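Local coordinates for possible TctC subunit of the Tripartite Tricarboxylate Transport(TTT) Family (Rhodopseudomonas palustris, PDB 6HKE), which binds malate and probably delivers C4-dicarboxylates to a tripartite tricarboxylate transporter as its periplasmic binding protein, at residues P112-P123 with L200-A211. The protein carries 2 engineered substitutions. Numbering follows the deposited sequence.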
loop_
_atom_site.group_PDB
_atom_site.type_symbol
_atom_site.label_atom_id
_atom_site.label_comp_id
_atom_site.label_asym_id
_atom_site.label_seq_id
_atom_site.Cartn_x
_atom_site.Cartn_y
_atom_site.Cartn_z
ATOM N N PRO A 112 -2.652 -7.164 4.893
ATOM C CA PRO A 112 -1.726 -8.056 4.213
ATOM C C PRO A 112 -1.723 -7.873 2.688
ATOM O O PRO A 112 -2.635 -7.291 2.097
ATOM C CB PRO A 112 -2.204 -9.444 4.625
ATOM C CG PRO A 112 -3.685 -9.253 4.873
ATOM C CD PRO A 112 -3.812 -7.865 5.462
ATOM N N VAL A 113 -0.638 -8.357 2.116
ATOM C CA VAL A 113 -0.360 -8.466 0.667
ATOM C C VAL A 113 -0.555 -9.933 0.267
ATOM O O VAL A 113 -0.160 -10.840 1.061
ATOM C CB VAL A 113 1.077 -8.001 0.393
ATOM C CG1 VAL A 113 1.592 -8.465 -0.960
ATOM C CG2 VAL A 113 1.193 -6.497 0.540
ATOM N N LEU A 114 -1.086 -10.133 -0.941
ATOM C CA LEU A 114 -1.386 -11.437 -1.568
ATOM C C LEU A 114 -0.574 -11.583 -2.850
ATOM O O LEU A 114 -0.490 -10.606 -3.610
ATOM C CB LEU A 114 -2.872 -11.466 -1.914
ATOM C CG LEU A 114 -3.797 -11.689 -0.730
ATOM C CD1 LEU A 114 -5.239 -11.429 -1.110
ATOM C CD2 LEU A 114 -3.647 -13.112 -0.223
ATOM N N LEU A 115 -0.073 -12.788 -3.109
ATOM C CA LEU A 115 0.491 -13.160 -4.425
ATOM C C LEU A 115 -0.669 -13.601 -5.310
ATOM O O LEU A 115 -1.284 -14.599 -4.967
ATOM C CB LEU A 115 1.510 -14.275 -4.217
ATOM C CG LEU A 115 2.048 -14.895 -5.493
ATOM C CD1 LEU A 115 2.658 -13.830 -6.396
ATOM C CD2 LEU A 115 3.047 -15.983 -5.159
ATOM N N LEU A 116 -1.020 -12.815 -6.330
ATOM C CA LEU A 116 -2.127 -13.123 -7.271
ATOM C C LEU A 116 -1.528 -13.562 -8.598
ATOM O O LEU A 116 -0.412 -13.141 -8.913
ATOM C CB LEU A 116 -2.980 -11.893 -7.543
ATOM C CG LEU A 116 -3.468 -11.115 -6.340
ATOM C CD1 LEU A 116 -4.373 -10.004 -6.832
ATOM C CD2 LEU A 116 -4.187 -12.017 -5.343
ATOM N N ALA A 117 -2.268 -14.333 -9.374
ATOM C CA ALA A 117 -1.900 -14.587 -10.778
ATOM C C ALA A 117 -3.154 -14.540 -11.624
ATOM O O ALA A 117 -4.282 -14.632 -11.069
ATOM C CB ALA A 117 -1.188 -15.908 -10.910
ATOM N N ARG A 118 -2.935 -14.406 -12.930
ATOM C CA ARG A 118 -3.983 -14.595 -13.957
ATOM C C ARG A 118 -4.643 -15.969 -13.738
ATOM O O ARG A 118 -3.917 -16.914 -13.343
ATOM C CB ARG A 118 -3.365 -14.409 -15.344
ATOM C CG ARG A 118 -2.177 -15.306 -15.657
ATOM C CD ARG A 118 -1.800 -15.047 -17.106
ATOM N NE ARG A 118 -0.847 -16.009 -17.621
ATOM C CZ ARG A 118 -1.165 -17.206 -18.086
ATOM N NH1 ARG A 118 -2.426 -17.607 -18.104
ATOM N NH2 ARG A 118 -0.209 -18.006 -18.522
ATOM N N LYS A 119 -5.970 -16.016 -13.926
ATOM C CA LYS A 119 -6.891 -17.177 -13.747
ATOM C C LYS A 119 -6.244 -18.503 -14.178
ATOM O O LYS A 119 -6.332 -19.489 -13.423
ATOM C CB LYS A 119 -8.137 -16.984 -14.622
ATOM C CG LYS A 119 -9.414 -16.530 -13.929
ATOM C CD LYS A 119 -10.535 -16.240 -14.936
ATOM C CE LYS A 119 -11.898 -16.758 -14.519
ATOM N NZ LYS A 119 -12.971 -15.762 -14.762
ATOM N N GLN A 120 -5.651 -18.527 -15.369
ATOM C CA GLN A 120 -5.168 -19.756 -16.056
ATOM C C GLN A 120 -3.667 -19.933 -15.807
ATOM O O GLN A 120 -3.047 -20.756 -16.500
ATOM C CB GLN A 120 -5.440 -19.683 -17.563
ATOM C CG GLN A 120 -6.778 -19.046 -17.936
ATOM C CD GLN A 120 -7.940 -19.923 -17.541
ATOM O OE1 GLN A 120 -7.771 -21.088 -17.183
ATOM N NE2 GLN A 120 -9.138 -19.365 -17.614
ATOM N N PHE A 121 -3.081 -19.211 -14.858
ATOM C CA PHE A 121 -1.649 -19.399 -14.538
ATOM C C PHE A 121 -1.473 -20.860 -14.146
ATOM O O PHE A 121 -2.073 -21.314 -13.176
ATOM C CB PHE A 121 -1.150 -18.436 -13.463
ATOM C CG PHE A 121 0.339 -18.221 -13.518
ATOM C CD1 PHE A 121 0.962 -17.891 -14.712
ATOM C CD2 PHE A 121 1.121 -18.320 -12.377
ATOM C CE1 PHE A 121 2.332 -17.694 -14.774
ATOM C CE2 PHE A 121 2.491 -18.112 -12.435
ATOM C CZ PHE A 121 3.094 -17.800 -13.632
ATOM N N PRO A 122 -0.707 -21.655 -14.925
ATOM C CA PRO A 122 -0.658 -23.109 -14.716
ATOM C C PRO A 122 -0.224 -23.655 -13.356
ATOM O O PRO A 122 -0.738 -24.684 -12.942
ATOM C CB PRO A 122 0.295 -23.571 -15.825
ATOM C CG PRO A 122 0.084 -22.539 -16.913
ATOM C CD PRO A 122 0.008 -21.236 -16.144
ATOM N N PRO A 123 0.697 -23.045 -12.580
ATOM C CA PRO A 123 1.010 -23.598 -11.263
ATOM C C PRO A 123 -0.257 -23.598 -10.386
ATOM O O PRO A 123 -1.051 -22.682 -10.483
ATOM C CB PRO A 123 2.094 -22.657 -10.719
ATOM C CG PRO A 123 2.646 -21.969 -11.949
ATOM C CD PRO A 123 1.457 -21.825 -12.872
ATOM N N LEU A 200 -11.118 -11.499 -6.651
ATOM C CA LEU A 200 -11.181 -12.900 -6.140
ATOM C C LEU A 200 -12.649 -13.308 -5.979
ATOM O O LEU A 200 -13.014 -14.407 -6.419
ATOM C CB LEU A 200 -10.443 -13.015 -4.798
ATOM C CG LEU A 200 -8.927 -12.814 -4.855
ATOM C CD1 LEU A 200 -8.331 -12.728 -3.456
ATOM C CD2 LEU A 200 -8.257 -13.932 -5.645
ATOM N N ARG A 201 -13.454 -12.438 -5.372
ATOM C CA ARG A 201 -14.898 -12.673 -5.102
ATOM C C ARG A 201 -15.683 -12.816 -6.416
ATOM O O ARG A 201 -16.736 -13.461 -6.384
ATOM C CB ARG A 201 -15.468 -11.563 -4.210
ATOM C CG ARG A 201 -15.250 -11.806 -2.722
ATOM C CD ARG A 201 -15.642 -10.580 -1.917
ATOM N NE ARG A 201 -15.472 -10.712 -0.472
ATOM C CZ ARG A 201 -15.620 -9.702 0.400
ATOM N NH1 ARG A 201 -15.921 -8.483 -0.031
ATOM N NH2 ARG A 201 -15.463 -9.913 1.700
ATOM N N GLU A 202 -15.196 -12.247 -7.523
ATOM C CA GLU A 202 -15.815 -12.403 -8.870
ATOM C C GLU A 202 -15.122 -13.543 -9.629
ATOM O O GLU A 202 -15.552 -13.826 -10.745
ATOM C CB GLU A 202 -15.757 -11.088 -9.639
ATOM C CG GLU A 202 -16.622 -10.003 -9.034
ATOM C CD GLU A 202 -16.579 -8.677 -9.776
ATOM O OE1 GLU A 202 -15.467 -8.232 -10.141
ATOM O OE2 GLU A 202 -17.663 -8.092 -9.997
ATOM N N GLY A 203 -14.109 -14.178 -9.032
ATOM C CA GLY A 203 -13.319 -15.275 -9.625
ATOM C C GLY A 203 -12.413 -14.836 -10.774
ATOM O O GLY A 203 -11.982 -15.725 -11.536
ATOM N N LYS A 204 -12.071 -13.549 -10.881
ATOM C CA LYS A 204 -11.342 -12.993 -12.064
ATOM C C LYS A 204 -9.826 -13.199 -11.930
ATOM O O LYS A 204 -9.134 -13.115 -12.947
ATOM C CB LYS A 204 -11.661 -11.514 -12.272
ATOM C CG LYS A 204 -13.024 -11.223 -12.870
ATOM C CD LYS A 204 -13.458 -9.799 -12.610
ATOM C CE LYS A 204 -14.515 -9.315 -13.580
ATOM N NZ LYS A 204 -15.164 -8.066 -13.103
ATOM N N VAL A 205 -9.317 -13.475 -10.734
ATOM C CA VAL A 205 -7.877 -13.799 -10.550
ATOM C C VAL A 205 -7.803 -14.841 -9.449
ATOM O O VAL A 205 -8.863 -15.157 -8.875
ATOM C CB VAL A 205 -7.041 -12.547 -10.210
ATOM C CG1 VAL A 205 -7.065 -11.519 -11.333
ATOM C CG2 VAL A 205 -7.476 -11.920 -8.901
ATOM N N LYS A 206 -6.600 -15.322 -9.147
ATOM C CA LYS A 206 -6.386 -16.280 -8.042
ATOM C C LYS A 206 -5.215 -15.803 -7.179
ATOM O O LYS A 206 -4.353 -15.056 -7.700
ATOM C CB LYS A 206 -6.200 -17.696 -8.592
ATOM C CG LYS A 206 -5.155 -17.870 -9.673
ATOM C CD LYS A 206 -5.186 -19.261 -10.239
ATOM C CE LYS A 206 -3.939 -19.609 -11.020
ATOM N NZ LYS A 206 -3.910 -21.049 -11.370
ATOM N N ALA A 207 -5.267 -16.155 -5.889
ATOM C CA ALA A 207 -4.211 -15.941 -4.879
ATOM C C ALA A 207 -3.467 -17.262 -4.703
ATOM O O ALA A 207 -4.133 -18.275 -4.710
ATOM C CB ALA A 207 -4.828 -15.501 -3.575
ATOM N N TYR A 208 -2.142 -17.251 -4.595
ATOM C CA TYR A 208 -1.349 -18.436 -4.199
ATOM C C TYR A 208 -1.143 -18.392 -2.687
ATOM O O TYR A 208 -1.516 -19.359 -2.023
ATOM C CB TYR A 208 -0.052 -18.496 -5.000
ATOM C CG TYR A 208 -0.259 -18.987 -6.408
ATOM C CD1 TYR A 208 -0.209 -20.339 -6.691
ATOM C CD2 TYR A 208 -0.534 -18.115 -7.450
ATOM C CE1 TYR A 208 -0.391 -20.811 -7.980
ATOM C CE2 TYR A 208 -0.730 -18.573 -8.742
ATOM C CZ TYR A 208 -0.664 -19.930 -9.010
ATOM O OH TYR A 208 -0.845 -20.407 -10.281
ATOM N N VAL A 209 -0.617 -17.284 -2.154
ATOM C CA VAL A 209 -0.346 -17.163 -0.693
ATOM C C VAL A 209 -0.674 -15.746 -0.227
ATOM O O VAL A 209 -0.839 -14.858 -1.067
ATOM C CB VAL A 209 1.092 -17.580 -0.338
ATOM C CG1 VAL A 209 1.276 -19.069 -0.542
ATOM C CG2 VAL A 209 2.140 -16.804 -1.117
ATOM N N ILE A 210 -0.865 -15.602 1.079
ATOM C CA ILE A 210 -0.994 -14.299 1.787
ATOM C C ILE A 210 0.311 -14.115 2.564
ATOM O O ILE A 210 0.786 -15.101 3.157
ATOM C CB ILE A 210 -2.267 -14.277 2.659
ATOM C CG1 ILE A 210 -2.503 -12.906 3.294
ATOM C CG2 ILE A 210 -2.248 -15.377 3.704
ATOM C CD1 ILE A 210 -3.882 -12.771 3.928
ATOM N N ALA A 211 0.924 -12.940 2.458
ATOM C CA ALA A 211 2.230 -12.628 3.072
ATOM C C ALA A 211 1.988 -12.171 4.508
ATOM O O ALA A 211 2.239 -10.984 4.810
ATOM C CB ALA A 211 2.953 -11.587 2.268
HETATM O O HOH W 1 -6.909 -13.592 -14.828
#
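Lys206 reaches past Ala117 to the turn beyond it, and its NZ donates to Phe121 O at 2.6 Å, in the carbonyl plane. With chi1 at 52°, CG is tucked over the backbone between N and C, and the straight remainder of the chain is carried along the carbonyls of Arg118 and Lys119 to the turn, with Lys206 CD 3.4 Å from Lys119 O. Next to it the Tyr208 ring presents its edge to the methyl of Ala117, CE2 to CB 3.5 Å, and lies at about a right angle to the Phe121 side chain. On the other face of the sheet, Leu114 CD2 presses on Ile210 CB at a tight 3.4 Å, while Leu116 CD2 meets Ala207 CB at 4.0 Å. Between these faces the backbones pair antiparallel: Ala117 and Lys206 exchange two bonds, Tyr208 N gives one to Leu115 O, and Ala211 N gives a nearly straight one, 2.7 Å long, to Val113 O. The chain turns a corner at Tyr208, splitting strand 205-210. Strand 205-210 runs along one side of strand 102-118 and strand 188-192 along the other, in one lobe of a type II periplasmic binding protein. Further out, a Schellman motif at Gly203 ends helix 193-201, and a water links Lys119 N to Lys204 O. Arg118 makes its salt bridge outside the pair, through NE to Asp187 OD1, and Val113 packs near the malate-binding residues Val150 and Gln192.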